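Local coordinates for protein H127A/Y244A mutant of alginate lyase AlyC3 in complex with dimannuronate (Psychromonas sp., PDB 7C8F) that probably depolymerises alginate by beta-elimination as a PL7-family lyase, captured here as a double mutant with dimannuronate bound, at residues His75-Val80 and Tyr237-Val242; Ile120-Val125 and Leu143-Lys148; His136-Pro141 and Ala166-Gly171. One frame throughout, in Å; residues are numbered along the deposited sequence. Where two conformers were deposited one is given.

Contact 1 of 3, residues His75-Val80 and Tyr237-Val242. With BEM (beta-D-mannopyranuronic acid), chain D.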
loop_
_atom_site.group_PDB
_atom_site.type_symbol
_atom_site.label_atom_id
_atom_site.label_comp_id
_atom_site.label_asym_id
_atom_site.label_seq_id
_atom_site.Cartn_x
_atom_site.Cartn_y
_atom_site.Cartn_z
ATOM N N HIS B 75 21.200 4.382 18.608
ATOM C CA HIS B 75 20.076 4.939 17.859
ATOM C C HIS B 75 20.343 6.317 17.270
ATOM O O HIS B 75 19.421 6.929 16.711
ATOM C CB HIS B 75 18.774 4.935 18.666
ATOM C CG HIS B 75 18.475 3.612 19.299
ATOM N ND1 HIS B 75 18.352 3.449 20.662
ATOM C CD2 HIS B 75 18.301 2.384 18.755
ATOM C CE1 HIS B 75 18.100 2.179 20.930
ATOM N NE2 HIS B 75 18.063 1.512 19.791
ATOM N N LEU B 76 21.559 6.835 17.382
ATOM C CA LEU B 76 21.878 8.086 16.717
ATOM C C LEU B 76 22.449 7.804 15.328
ATOM O O LEU B 76 22.918 6.699 15.032
ATOM C CB LEU B 76 22.832 8.941 17.561
ATOM C CG LEU B 76 22.266 9.445 18.898
ATOM C CD1 LEU B 76 23.148 10.543 19.497
ATOM C CD2 LEU B 76 20.838 9.955 18.732
ATOM N N ARG B 77 22.375 8.806 14.459
ATOM C CA ARG B 77 22.711 8.558 13.065
ATOM C C ARG B 77 23.380 9.773 12.450
ATOM O O ARG B 77 23.337 10.886 12.986
ATOM C CB ARG B 77 21.486 8.098 12.256
ATOM C CG ARG B 77 20.196 8.850 12.536
ATOM C CD ARG B 77 18.953 7.985 12.263
ATOM N NE ARG B 77 19.108 7.106 11.103
ATOM C CZ ARG B 77 18.913 5.790 11.128
ATOM N NH1 ARG B 77 18.536 5.194 12.252
ATOM N NH2 ARG B 77 19.082 5.067 10.026
ATOM N N ASN B 78 23.992 9.536 11.293
ATOM C CA ASN B 78 24.708 10.567 10.552
ATOM C C ASN B 78 24.727 10.098 9.096
ATOM O O ASN B 78 25.532 9.235 8.734
ATOM C CB ASN B 78 26.110 10.731 11.112
ATOM C CG ASN B 78 26.948 11.700 10.310
ATOM O OD1 ASN B 78 26.451 12.370 9.406
ATOM N ND2 ASN B 78 28.235 11.791 10.649
ATOM N N GLU B 79 23.826 10.641 8.283
ATOM C CA GLU B 79 23.588 10.072 6.969
ATOM C C GLU B 79 23.313 11.146 5.937
ATOM O O GLU B 79 22.639 12.143 6.221
ATOM C CB GLU B 79 22.353 9.152 6.980
ATOM C CG GLU B 79 22.519 7.898 7.829
ATOM C CD GLU B 79 21.199 7.223 8.132
ATOM O OE1 GLU B 79 20.223 7.919 8.505
ATOM O OE2 GLU B 79 21.142 5.987 7.988
ATOM N N VAL B 80 23.818 10.927 4.732
ATOM C CA VAL B 80 23.354 11.660 3.560
ATOM C C VAL B 80 22.086 10.980 3.056
ATOM O O VAL B 80 22.055 9.754 2.879
ATOM C CB VAL B 80 24.445 11.681 2.477
ATOM C CG1 VAL B 80 23.870 12.045 1.130
ATOM C CG2 VAL B 80 25.566 12.659 2.855
ATOM N N TYR B 237 13.748 5.666 -0.920
ATOM C CA TYR B 237 14.879 6.579 -1.036
ATOM C C TYR B 237 16.120 5.967 -0.413
ATOM O O TYR B 237 16.043 5.060 0.427
ATOM C CB TYR B 237 14.599 7.953 -0.417
ATOM C CG TYR B 237 14.264 7.974 1.065
ATOM C CD1 TYR B 237 12.950 7.837 1.512
ATOM C CD2 TYR B 237 15.260 8.182 2.012
ATOM C CE1 TYR B 237 12.652 7.899 2.867
ATOM C CE2 TYR B 237 14.972 8.261 3.358
ATOM C CZ TYR B 237 13.665 8.111 3.785
ATOM O OH TYR B 237 13.353 8.171 5.134
ATOM N N PHE B 238 17.274 6.483 -0.832
ATOM C CA PHE B 238 18.573 6.016 -0.366
ATOM C C PHE B 238 19.108 6.864 0.785
ATOM O O PHE B 238 18.941 8.089 0.810
ATOM C CB PHE B 238 19.615 6.121 -1.481
ATOM C CG PHE B 238 19.450 5.127 -2.594
ATOM C CD1 PHE B 238 19.471 3.753 -2.342
ATOM C CD2 PHE B 238 19.359 5.559 -3.909
ATOM C CE1 PHE B 238 19.357 2.850 -3.386
ATOM C CE2 PHE B 238 19.261 4.658 -4.950
ATOM C CZ PHE B 238 19.254 3.300 -4.693
ATOM N N LYS B 239 19.818 6.204 1.705
ATOM C CA LYS B 239 20.655 6.872 2.690
ATOM C C LYS B 239 21.987 6.151 2.786
ATOM O O LYS B 239 22.076 4.936 2.560
ATOM C CB LYS B 239 20.027 6.891 4.085
ATOM C CG LYS B 239 18.734 7.686 4.127
ATOM C CD LYS B 239 18.288 8.026 5.539
ATOM C CE LYS B 239 17.702 6.816 6.242
ATOM N NZ LYS B 239 17.288 7.207 7.626
ATOM N N ALA B 240 23.015 6.899 3.161
ATOM C CA ALA B 240 24.352 6.365 3.350
ATOM C C ALA B 240 25.037 7.137 4.463
ATOM O O ALA B 240 24.908 8.361 4.539
ATOM C CB ALA B 240 25.181 6.459 2.062
ATOM N N GLY B 241 25.769 6.421 5.312
ATOM C CA GLY B 241 26.527 7.047 6.383
ATOM C C GLY B 241 26.707 6.055 7.507
ATOM O O GLY B 241 27.138 4.923 7.249
ATOM N N VAL B 242 26.350 6.428 8.739
ATOM C CA VAL B 242 26.315 5.487 9.859
ATOM C C VAL B 242 25.044 5.694 10.659
ATOM O O VAL B 242 24.560 6.821 10.810
ATOM C CB VAL B 242 27.535 5.608 10.800
ATOM C CG1 VAL B 242 28.794 5.195 10.096
ATOM C CG2 VAL B 242 27.652 7.028 11.335
HETATM C C1 BEM D . 13.024 5.307 11.769
HETATM C C2 BEM D . 11.883 4.314 11.899
HETATM O O2 BEM D . 11.429 3.926 10.615
HETATM C C3 BEM D . 12.326 3.120 12.703
HETATM O O3 BEM D . 11.333 2.143 12.711
HETATM C C4 BEM D . 13.632 2.541 12.178
HETATM O O4 BEM D . 14.143 1.651 13.165
HETATM C C5 BEM D . 14.650 3.638 11.974
HETATM O O5 BEM D . 14.159 4.715 11.213
HETATM C C6 BEM D . 15.760 3.027 11.216
HETATM O O6B BEM D . 15.791 3.187 9.997
HETATM O O6A BEM D . 16.691 2.546 11.840
HETATM O O1 BEM D . 12.687 6.358 10.882
#
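Asn-78 and Val-80 pair with Val-242 and Ala-240 as neighbouring antiparallel strands in the curved, substrate-binding sheet of a beta-jelly-roll, the fold of PL7 alginate lyases. Two hydrogen-bonded pairs hold the backbones: Asn-78 N gives to Val-242 O at 2.8 Å and Val-242 N returns to Asn-78 O, while Val-80 and Ala-240 exchange a second reciprocal set. Between them Glu-79 lies opposite Gly-241, where the 237-242 segment turns a corner; Gly-241 packs its CA 3.4 Å from Asn-78 O in a CA-H...O contact.

On the buried face bearing Asn-78, Val-80, Ala-240 and Val-242 the packing is carbon to carbon, with Val-242 CG2 4.0 Å from Asn-78 CB. The Asn-78 amide turns from the pairing to Lys-70 O.

Charge fills the face toward the sugar. Arg-77 grips the Glu-79 carboxylate side-on, NE meeting OE1 at 2.9 Å in the guanidinium plane and NH2 meeting OE2. The arginine chain bends at chi3 (-37°), which brings NE and NH2 round to this grip. Lys-239 NZ joins from across the contact, 3.1 Å from Glu-79 OE1, on the face of the carboxylate opposite to Arg-77 NE. Held side-on by Glu-79, Arg-77 directs NH1 to carboxylate oxygen O6A of the chain D mannuronate, 3.3 Å away.

Contact 2 of 3, residues Ile120-Val125 and Leu143-Lys148. With BEM (beta-D-mannopyranuronic acid), chain C; BEM (beta-D-mannopyranuronic acid), chain D.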
loop_
_atom_site.group_PDB
_atom_site.type_symbol
_atom_site.label_atom_id
_atom_site.label_comp_id
_atom_site.label_asym_id
_atom_site.label_seq_id
_atom_site.Cartn_x
_atom_site.Cartn_y
_atom_site.Cartn_z
ATOM N N ILE B 120 26.082 -1.840 12.865
ATOM C CA ILE B 120 26.235 -0.502 12.295
ATOM C C ILE B 120 25.622 -0.548 10.905
ATOM O O ILE B 120 26.064 -1.335 10.062
ATOM C CB ILE B 120 27.712 -0.071 12.208
ATOM C CG1 ILE B 120 28.312 0.076 13.609
ATOM C CG2 ILE B 120 27.828 1.264 11.413
ATOM C CD1 ILE B 120 29.842 0.000 13.634
ATOM N N THR B 121 24.619 0.297 10.658
ATOM C CA THR B 121 23.978 0.375 9.351
ATOM C C THR B 121 24.631 1.499 8.577
ATOM O O THR B 121 24.718 2.616 9.083
ATOM C CB THR B 121 22.489 0.672 9.513
ATOM O OG1 THR B 121 21.884 -0.395 10.252
ATOM C CG2 THR B 121 21.795 0.836 8.146
ATOM N N PHE B 122 25.104 1.209 7.364
ATOM C CA PHE B 122 25.805 2.220 6.579
ATOM C C PHE B 122 25.237 2.465 5.185
ATOM O O PHE B 122 25.621 3.455 4.552
ATOM C CB PHE B 122 27.328 1.950 6.543
ATOM C CG PHE B 122 27.701 0.625 5.952
ATOM C CD1 PHE B 122 27.783 -0.515 6.748
ATOM C CD2 PHE B 122 27.972 0.520 4.604
ATOM C CE1 PHE B 122 28.118 -1.752 6.198
ATOM C CE2 PHE B 122 28.318 -0.699 4.043
ATOM C CZ PHE B 122 28.391 -1.849 4.846
ATOM N N LEU B 123 24.324 1.625 4.699
ATOM C CA LEU B 123 23.557 1.918 3.494
ATOM C C LEU B 123 22.129 1.492 3.752
ATOM O O LEU B 123 21.899 0.475 4.415
ATOM C CB LEU B 123 24.077 1.157 2.271
ATOM C CG LEU B 123 25.558 1.370 1.936
ATOM C CD1 LEU B 123 26.054 0.309 0.972
ATOM C CD2 LEU B 123 25.780 2.761 1.340
ATOM N N GLN B 124 21.163 2.243 3.221
ATOM C CA GLN B 124 19.767 1.936 3.489
ATOM C C GLN B 124 18.909 2.312 2.287
ATOM O O GLN B 124 19.184 3.290 1.591
ATOM C CB GLN B 124 19.307 2.665 4.762
ATOM C CG GLN B 124 17.922 2.320 5.280
ATOM C CD GLN B 124 17.756 2.667 6.757
ATOM O OE1 GLN B 124 18.563 2.259 7.594
ATOM N NE2 GLN B 124 16.712 3.419 7.079
ATOM N N VAL B 125 17.857 1.528 2.065
ATOM C CA VAL B 125 16.732 1.943 1.235
ATOM C C VAL B 125 15.548 2.026 2.180
ATOM O O VAL B 125 15.124 1.005 2.742
ATOM C CB VAL B 125 16.437 0.965 0.086
ATOM C CG1 VAL B 125 15.228 1.454 -0.733
ATOM C CG2 VAL B 125 17.653 0.760 -0.816
ATOM N N LEU B 143 15.741 -2.040 3.005
ATOM C CA LEU B 143 17.070 -2.633 3.082
ATOM C C LEU B 143 17.906 -1.882 4.097
ATOM O O LEU B 143 17.945 -0.649 4.068
ATOM C CB LEU B 143 17.761 -2.543 1.708
ATOM C CG LEU B 143 19.265 -2.868 1.700
ATOM C CD1 LEU B 143 19.513 -4.362 2.008
ATOM C CD2 LEU B 143 19.893 -2.475 0.354
ATOM N N ARG B 144 18.640 -2.634 4.882
ATOM C CA ARG B 144 19.704 -2.131 5.675
ATOM C C ARG B 144 20.966 -2.976 5.328
ATOM O O ARG B 144 20.928 -4.152 5.395
ATOM C CB ARG B 144 19.457 -2.201 7.178
ATOM C CG ARG B 144 18.363 -1.315 7.693
ATOM C CD ARG B 144 18.356 -1.311 9.221
ATOM N NE ARG B 144 18.168 -2.620 9.799
ATOM C CZ ARG B 144 18.974 -3.197 10.649
ATOM N NH1 ARG B 144 20.062 -2.615 11.017
ATOM N NH2 ARG B 144 18.716 -4.390 11.086
ATOM N N VAL B 145 22.046 -2.319 4.960
ATOM C CA VAL B 145 23.322 -2.968 4.745
ATOM C C VAL B 145 24.097 -2.638 6.018
ATOM O O VAL B 145 24.324 -1.519 6.334
ATOM C CB VAL B 145 24.072 -2.506 3.487
ATOM C CG1 VAL B 145 25.373 -3.286 3.365
ATOM C CG2 VAL B 145 23.229 -2.743 2.253
ATOM N N VAL B 146 24.490 -3.688 6.718
ATOM C CA VAL B 146 25.131 -3.572 7.998
ATOM C C VAL B 146 26.403 -4.348 8.199
ATOM O O VAL B 146 26.662 -5.271 7.505
ATOM C CB VAL B 146 24.172 -4.081 9.121
ATOM C CG1 VAL B 146 22.818 -3.464 8.993
ATOM C CG2 VAL B 146 24.030 -5.605 9.142
ATOM N N TRP B 147 27.155 -3.931 9.205
ATOM C CA TRP B 147 28.291 -4.670 9.724
ATOM C C TRP B 147 27.677 -5.203 10.998
ATOM O O TRP B 147 27.084 -4.489 11.719
ATOM C CB TRP B 147 29.507 -3.824 10.036
ATOM C CG TRP B 147 30.640 -4.620 10.626
ATOM C CD1 TRP B 147 31.664 -5.145 9.949
ATOM C CD2 TRP B 147 30.841 -4.963 11.992
ATOM N NE1 TRP B 147 32.496 -5.804 10.788
ATOM C CE2 TRP B 147 32.008 -5.718 12.052
ATOM C CE3 TRP B 147 30.151 -4.717 13.159
ATOM C CZ2 TRP B 147 32.506 -6.199 13.224
ATOM C CZ3 TRP B 147 30.661 -5.201 14.318
ATOM C CH2 TRP B 147 31.827 -5.934 14.333
ATOM N N LYS B 148 27.790 -6.501 11.236
ATOM C CA LYS B 148 27.166 -7.122 12.401
ATOM C C LYS B 148 28.213 -7.871 13.210
ATOM O O LYS B 148 28.977 -8.665 12.657
ATOM C CB LYS B 148 26.025 -8.063 11.999
ATOM C CG LYS B 148 25.244 -8.623 13.184
ATOM C CD LYS B 148 23.942 -9.267 12.739
ATOM C CE LYS B 148 23.161 -9.851 13.915
ATOM N NZ LYS B 148 22.639 -8.805 14.839
HETATM C C1 BEM C . 14.810 0.588 12.510
HETATM C C2 BEM C . 15.773 -0.100 13.473
HETATM O O2 BEM C . 15.086 -0.486 14.654
HETATM C C3 BEM C . 16.288 -1.367 12.833
HETATM O O3 BEM C . 17.007 -2.123 13.749
HETATM C C4 BEM C . 15.102 -2.233 12.597
HETATM O O4 BEM C . 15.468 -3.542 12.275
HETATM C C5 BEM C . 14.277 -1.561 11.559
HETATM O O5 BEM C . 13.846 -0.356 12.136
HETATM C C6 BEM C . 13.120 -2.410 11.216
HETATM O O6B BEM C . 12.062 -2.219 11.765
HETATM O O6A BEM C . 13.270 -3.098 10.249
HETATM C C1 BEM D . 13.024 5.307 11.769
HETATM C C2 BEM D . 11.883 4.314 11.899
HETATM O O2 BEM D . 11.429 3.926 10.615
HETATM C C3 BEM D . 12.326 3.120 12.703
HETATM O O3 BEM D . 11.333 2.143 12.711
HETATM C C4 BEM D . 13.632 2.541 12.178
HETATM O O4 BEM D . 14.143 1.651 13.165
HETATM C C5 BEM D . 14.650 3.638 11.974
HETATM O O5 BEM D . 14.159 4.715 11.213
HETATM C C6 BEM D . 15.760 3.027 11.216
HETATM O O6B BEM D . 15.791 3.187 9.997
HETATM O O6A BEM D . 16.691 2.546 11.840
HETATM O O1 BEM D . 12.687 6.358 10.882
#
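An antiparallel strand pair interrupted by a classic beta bulge joins Ile-120-Val-125 to Leu-143-Lys-148 in the concave, substrate-binding sheet, and illustrates how one pairing can serve a hydrophobic core and a sugar site at once. The bulge lies at Phe-122 and Leu-123, which both face Val-145: Phe-122 N gives to Val-145 O at 3.0 Å, while Val-145 N gives to Leu-123 O at 2.9 Å, nearly straight at 175°. Beyond it on either side, Ile-120 pairs with Trp-147 and Val-125 with Leu-143, in a register shifted by one residue.

At the bulge Phe-122 leaves the regular alternation of faces. Its CG sits between the backbone N and carbonyl carbon (chi1 60°), and the ring swings back over the partner strand, with Val-145 O over one face near the rim and its CZ atom 3.7 Å from Val-145 CG1. Leu-123 and Val-145 then meet CB to CB at 3.9 Å on the core side.

On the opposite, sugar-facing side, Gln-124, in the conformer described, and Arg-144 run side by side, their amide and guanidinium planes almost perpendicular. In that conformer Gln-124 NE2 donates to O6B of the chain D mannuronate at 3.1 Å. Arg-144 NH1 meets Thr-121 OG1 in the guanidinium plane at 3.0 Å, and Glu-119 adds a salt bridge to the same nitrogen. These holds turn one guanidinium face toward the chain C sugar, whose O3 lies over its centre. Thr-121 OG1 also bonds Gln-245.

Strands 235-240 and 157-163 flank the pair within the sheet, and beneath it Phe-205 and Ile-207 of strand 203-210 pack against Leu-123, bringing the second sheet of the sandwich into the core.

Contact 3 of 3, residues His136-Pro141 and Ala166-Gly171. With BEM (beta-D-mannopyranuronic acid), chain C; BEM (beta-D-mannopyranuronic acid), chain D.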
loop_
_atom_site.group_PDB
_atom_site.type_symbol
_atom_site.label_atom_id
_atom_site.label_comp_id
_atom_site.label_asym_id
_atom_site.label_seq_id
_atom_site.Cartn_x
_atom_site.Cartn_y
_atom_site.Cartn_z
ATOM N N HIS B 136 0.928 7.119 5.165
ATOM C CA HIS B 136 0.975 5.668 5.365
ATOM C C HIS B 136 2.402 5.125 5.274
ATOM O O HIS B 136 2.659 4.060 4.708
ATOM C CB HIS B 136 -0.004 4.928 4.443
ATOM C CG HIS B 136 -1.441 5.163 4.798
ATOM N ND1 HIS B 136 -1.944 4.887 6.050
ATOM C CD2 HIS B 136 -2.481 5.642 4.071
ATOM C CE1 HIS B 136 -3.233 5.185 6.082
ATOM N NE2 HIS B 136 -3.582 5.650 4.894
ATOM N N ASN B 137 3.342 5.870 5.846
ATOM C CA ASN B 137 4.715 5.390 5.966
ATOM C C ASN B 137 4.755 4.044 6.677
ATOM O O ASN B 137 4.028 3.812 7.647
ATOM C CB ASN B 137 5.507 6.406 6.787
ATOM C CG ASN B 137 6.877 5.900 7.179
ATOM O OD1 ASN B 137 7.081 5.398 8.294
ATOM N ND2 ASN B 137 7.825 6.005 6.258
ATOM N N VAL B 138 5.620 3.155 6.206
ATOM C CA VAL B 138 5.880 1.881 6.869
ATOM C C VAL B 138 7.178 2.039 7.659
ATOM O O VAL B 138 8.202 2.401 7.067
ATOM C CB VAL B 138 5.971 0.738 5.845
ATOM C CG1 VAL B 138 6.409 -0.570 6.504
ATOM C CG2 VAL B 138 4.612 0.569 5.165
ATOM N N PRO B 139 7.173 1.836 8.990
ATOM C CA PRO B 139 8.348 2.212 9.796
ATOM C C PRO B 139 9.444 1.154 9.804
ATOM O O PRO B 139 10.042 0.867 10.849
ATOM C CB PRO B 139 7.750 2.405 11.196
ATOM C CG PRO B 139 6.649 1.419 11.250
ATOM C CD PRO B 139 6.050 1.390 9.832
ATOM N N HIS B 140 9.709 0.568 8.636
ATOM C CA HIS B 140 10.711 -0.465 8.449
ATOM C C HIS B 140 11.373 -0.094 7.125
ATOM O O HIS B 140 10.660 0.164 6.133
ATOM C CB HIS B 140 10.095 -1.863 8.314
ATOM C CG HIS B 140 9.123 -2.229 9.399
ATOM N ND1 HIS B 140 9.522 -2.584 10.670
ATOM C CD2 HIS B 140 7.772 -2.324 9.389
ATOM C CE1 HIS B 140 8.456 -2.870 11.402
ATOM N NE2 HIS B 140 7.380 -2.724 10.648
ATOM N N PRO B 141 12.700 -0.062 7.050
ATOM C CA PRO B 141 13.347 0.150 5.751
ATOM C C PRO B 141 13.256 -1.099 4.897
ATOM O O PRO B 141 13.207 -2.225 5.405
ATOM C CB PRO B 141 14.804 0.451 6.119
ATOM C CG PRO B 141 15.003 -0.219 7.415
ATOM C CD PRO B 141 13.664 -0.257 8.140
ATOM N N ALA B 166 5.178 -5.642 3.068
ATOM C CA ALA B 166 4.914 -4.222 3.285
ATOM C C ALA B 166 4.080 -3.983 4.541
ATOM O O ALA B 166 3.339 -2.996 4.631
ATOM C CB ALA B 166 4.279 -3.588 2.050
ATOM N N VAL B 167 4.191 -4.887 5.530
ATOM C CA VAL B 167 3.324 -4.871 6.702
ATOM C C VAL B 167 3.958 -4.049 7.812
ATOM O O VAL B 167 5.167 -4.147 8.070
ATOM C CB VAL B 167 3.060 -6.312 7.168
ATOM C CG1 VAL B 167 2.156 -6.340 8.433
ATOM C CG2 VAL B 167 2.463 -7.113 6.041
ATOM N N ILE B 168 3.144 -3.242 8.488
ATOM C CA ILE B 168 3.606 -2.515 9.670
ATOM C C ILE B 168 3.558 -3.463 10.860
ATOM O O ILE B 168 2.484 -3.958 11.222
ATOM C CB ILE B 168 2.755 -1.266 9.926
ATOM C CG1 ILE B 168 2.859 -0.317 8.736
ATOM C CG2 ILE B 168 3.234 -0.558 11.196
ATOM C CD1 ILE B 168 2.058 0.950 8.907
ATOM N N CYS B 169 4.721 -3.717 11.471
ATOM C CA CYS B 169 4.849 -4.753 12.490
ATOM C C CYS B 169 5.192 -4.216 13.869
ATOM O O CYS B 169 5.363 -5.016 14.800
ATOM C CB CYS B 169 5.894 -5.800 12.073
ATOM S SG CYS B 169 5.400 -6.825 10.694
ATOM N N LYS B 170 5.318 -2.903 14.024
ATOM C CA LYS B 170 5.623 -2.307 15.315
ATOM C C LYS B 170 4.982 -0.931 15.374
ATOM O O LYS B 170 4.521 -0.390 14.367
ATOM C CB LYS B 170 7.133 -2.194 15.533
ATOM C CG LYS B 170 7.799 -1.176 14.630
ATOM C CD LYS B 170 9.330 -1.273 14.679
ATOM C CE LYS B 170 9.963 -0.198 13.807
ATOM N NZ LYS B 170 11.455 -0.287 13.775
ATOM N N GLY B 171 4.968 -0.357 16.573
ATOM C CA GLY B 171 4.432 0.973 16.749
ATOM C C GLY B 171 2.916 0.998 16.796
ATOM O O GLY B 171 2.225 -0.023 16.756
HETATM C C1 BEM C . 14.810 0.588 12.510
HETATM C C2 BEM C . 15.773 -0.100 13.473
HETATM O O2 BEM C . 15.086 -0.486 14.654
HETATM C C3 BEM C . 16.288 -1.367 12.833
HETATM O O3 BEM C . 17.007 -2.123 13.749
HETATM C C4 BEM C . 15.102 -2.233 12.597
HETATM O O4 BEM C . 15.468 -3.542 12.275
HETATM C C5 BEM C . 14.277 -1.561 11.559
HETATM O O5 BEM C . 13.846 -0.356 12.136
HETATM C C6 BEM C . 13.120 -2.410 11.216
HETATM O O6B BEM C . 12.062 -2.219 11.765
HETATM O O6A BEM C . 13.270 -3.098 10.249
HETATM C C1 BEM D . 13.024 5.307 11.769
HETATM C C2 BEM D . 11.883 4.314 11.899
HETATM O O2 BEM D . 11.429 3.926 10.615
HETATM C C3 BEM D . 12.326 3.120 12.703
HETATM O O3 BEM D . 11.333 2.143 12.711
HETATM C C4 BEM D . 13.632 2.541 12.178
HETATM O O4 BEM D . 14.143 1.651 13.165
HETATM C C5 BEM D . 14.650 3.638 11.974
HETATM O O5 BEM D . 14.159 4.715 11.213
HETATM C C6 BEM D . 15.760 3.027 11.216
HETATM O O6B BEM D . 15.791 3.187 9.997
HETATM O O6A BEM D . 16.691 2.546 11.840
HETATM O O1 BEM D . 12.687 6.358 10.882
#
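Two loops meet here to form one wall of the alginate-binding cleft, where Pro-139, His-140 and Lys-170 grip both sugars of the dimannuronate. The imidazole of His-140 spans the join: Cys-169 N donates to NE2 in the ring plane at 3.0 Å, and on the other side ND1 donates to carboxylate oxygen O6B of the chain C sugar at 2.8 Å. Lys-170 slides past the ring in the opposite direction, its CG 3.7 Å from His-140 CE1. Extended beyond CG, it carries NZ to the same O6B at 2.9 Å and to O3 of the chain D sugar at 2.7 Å. That hydroxyl in turn donates to Pro-139 O at 2.6 Å.

Apolar packing backs the polar wall, Ile-168 CG2 lying 3.7 Å from Pro-139 CD and its CG1 against Val-138. Cys-169 is disulfide-bonded to Cys-183, and Ile-168 N bonds His-136 of the second subunit, so the cleft wall lies beside the dimer interface.

With an acceptor at NE2 and a donor at ND1, the His-140 ring is fixed in rotation; the ND1 donor serves O6B, while the Lys-170 ammonium would probably offset the negative charge of the uronate.

Overall arrangement
Contacts 1 and 2 belong to the same curved sheet and lie in the buried centre of the chain: strands 235-240 and 119-129 are neighbours, joined by probable backbone bonds such as Lys-239 O to Gln-124 N. Contact 3, about 17 Å from contact 2 between centres, lies farther out, where loops replace strands and the second subunit comes near; it touches contact 2 through Pro-141. The chemistry follows this placement. Contact 1 sets a charged network beside a pairing that bends at Gly-241, contact 2 combines a bulged pairing and apolar core with polar sugar contacts, and contact 3 has a single direct hydrogen bond between its segments. All three converge on the chain D mannuronate.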